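Local structure of E3 SUMO-protein ligase SIZ1 (Saccharomyces cerevisiae, 3I2D) at residues Asp275-Trp278 / Phe279-Gln283. The protein acts as a SUMO E3 ligase that promotes SUMO attachment to septins and PCNA, using an SP-RING domain that binds the E2 enzyme UBC9. Residues are numbered along the deposited sequence; the frame is centred on the assembly and turned at random.
Sequences DALW and FLHSQ
Asp275 O accepts from Phe279 N at 2.8 Å in the first turn of helix 276-285, within the SP-RING zinc finger. Asp275 is the N-cap. Its OD1 takes Trp278 N at 3.0 Å through the anti lone pair, and takes Leu277 N in a weak bond. OD2 is held by the backbone N atoms of Lys260 and Tyr261, so both carboxylate oxygens are gripped. The buried side of the helix carries Ala276, Phe279 and Leu280. Ala276 and Leu280 pack on helix 207-215. The Phe279 ring meets that of Phe274. Phe279 CG stands anti to its own backbone N (chi1 177°), which carries the ring toward Gln283, whose CG sits over one face near the rim, 3.7 Å above the plane. The solvent side is Trp278, which is exposed; its indole meets Asp275 CG at the ring edge. Leu277 and His281 form a partly exposed flank beside the start of helix 207-215. They lie alongside each other, Leu277 CG at the imidazole edge in the ring plane. His281 NE2 hydrogen-bonds Glu208 OE2. An alanine in place of His281 would probably leave the Glu208 carboxylate without this mate and remove the ring edge beside Leu277. Leu277 CD1 lies 3.8 Å from His281 CD2.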
loop_
_atom_site.group_PDB
_atom_site.type_symbol
_atom_site.label_atom_id
_atom_site.label_comp_id
_atom_site.label_asym_id
_atom_site.label_seq_id
_atom_site.Cartn_x
_atom_site.Cartn_y
_atom_site.Cartn_z
ATOM N N ASP A 275 -10.873 10.197 -8.824
ATOM C CA ASP A 275 -10.526 10.939 -7.630
ATOM C C ASP A 275 -9.361 10.352 -6.851
ATOM O O ASP A 275 -9.455 9.237 -6.338
ATOM C CB ASP A 275 -11.758 11.066 -6.744
ATOM C CG ASP A 275 -11.552 12.066 -5.635
ATOM O OD1 ASP A 275 -11.093 11.661 -4.547
ATOM O OD2 ASP A 275 -11.813 13.269 -5.862
ATOM N N ALA A 276 -8.267 11.108 -6.741
ATOM C CA ALA A 276 -7.081 10.606 -6.033
ATOM C C ALA A 276 -7.378 10.229 -4.590
ATOM O O ALA A 276 -6.741 9.337 -4.025
ATOM C CB ALA A 276 -5.936 11.624 -6.081
ATOM N N LEU A 277 -8.348 10.894 -3.979
ATOM C CA LEU A 277 -8.647 10.557 -2.602
ATOM C C LEU A 277 -9.328 9.205 -2.519
ATOM O O LEU A 277 -8.976 8.393 -1.657
ATOM C CB LEU A 277 -9.520 11.625 -1.934
ATOM C CG LEU A 277 -9.663 11.349 -0.437
ATOM C CD1 LEU A 277 -8.289 11.268 0.228
ATOM C CD2 LEU A 277 -10.492 12.431 0.179
ATOM N N TRP A 278 -10.291 8.959 -3.407
ATOM C CA TRP A 278 -10.988 7.686 -3.383
ATOM C C TRP A 278 -10.066 6.593 -3.856
ATOM O O TRP A 278 -10.055 5.502 -3.298
ATOM C CB TRP A 278 -12.253 7.704 -4.246
ATOM C CG TRP A 278 -13.432 8.366 -3.569
ATOM C CD1 TRP A 278 -13.765 9.685 -3.608
ATOM C CD2 TRP A 278 -14.413 7.731 -2.737
ATOM N NE1 TRP A 278 -14.893 9.920 -2.856
ATOM C CE2 TRP A 278 -15.313 8.738 -2.310
ATOM C CE3 TRP A 278 -14.621 6.411 -2.312
ATOM C CZ2 TRP A 278 -16.406 8.468 -1.477
ATOM C CZ3 TRP A 278 -15.707 6.142 -1.486
ATOM C CH2 TRP A 278 -16.587 7.169 -1.077
ATOM N N PHE A 279 -9.281 6.871 -4.885
ATOM C CA PHE A 279 -8.370 5.859 -5.360
ATOM C C PHE A 279 -7.506 5.337 -4.202
ATOM O O PHE A 279 -7.305 4.128 -4.051
ATOM C CB PHE A 279 -7.468 6.430 -6.446
ATOM C CG PHE A 279 -6.442 5.459 -6.943
ATOM C CD1 PHE A 279 -6.813 4.386 -7.743
ATOM C CD2 PHE A 279 -5.101 5.609 -6.603
ATOM C CE1 PHE A 279 -5.855 3.465 -8.207
ATOM C CE2 PHE A 279 -4.134 4.697 -7.057
ATOM C CZ PHE A 279 -4.516 3.623 -7.862
ATOM N N LEU A 280 -7.009 6.258 -3.378
ATOM C CA LEU A 280 -6.130 5.914 -2.266
ATOM C C LEU A 280 -6.822 5.214 -1.111
ATOM O O LEU A 280 -6.203 4.411 -0.421
ATOM C CB LEU A 280 -5.408 7.172 -1.782
ATOM C CG LEU A 280 -4.341 7.683 -2.750
ATOM C CD1 LEU A 280 -4.041 9.147 -2.489
ATOM C CD2 LEU A 280 -3.091 6.845 -2.592
ATOM N N HIS A 281 -8.097 5.528 -0.897
ATOM C CA HIS A 281 -8.876 4.881 0.157
ATOM C C HIS A 281 -9.269 3.496 -0.338
ATOM O O HIS A 281 -9.469 2.589 0.446
ATOM C CB HIS A 281 -10.127 5.698 0.484
ATOM C CG HIS A 281 -9.922 6.672 1.601
ATOM N ND1 HIS A 281 -9.942 6.295 2.924
ATOM C CD2 HIS A 281 -9.622 7.993 1.586
ATOM C CE1 HIS A 281 -9.660 7.342 3.682
ATOM N NE2 HIS A 281 -9.460 8.384 2.896
ATOM N N SER A 282 -9.379 3.354 -1.654
ATOM C CA SER A 282 -9.705 2.087 -2.281
ATOM C C SER A 282 -8.474 1.173 -2.238
ATOM O O SER A 282 -8.582 -0.007 -1.939
ATOM C CB SER A 282 -10.097 2.307 -3.729
ATOM O OG SER A 282 -10.483 1.073 -4.293
ATOM N N GLN A 283 -7.303 1.722 -2.539
ATOM C CA GLN A 283 -6.080 0.930 -2.502
ATOM C C GLN A 283 -5.772 0.438 -1.082
ATOM O O GLN A 283 -5.291 -0.681 -0.893
ATOM C CB GLN A 283 -4.885 1.742 -3.046
ATOM C CG GLN A 283 -4.958 2.010 -4.533
ATOM C CD GLN A 283 -5.285 0.751 -5.324
ATOM O OE1 GLN A 283 -4.556 -0.231 -5.270
ATOM N NE2 GLN A 283 -6.392 0.777 -6.054
#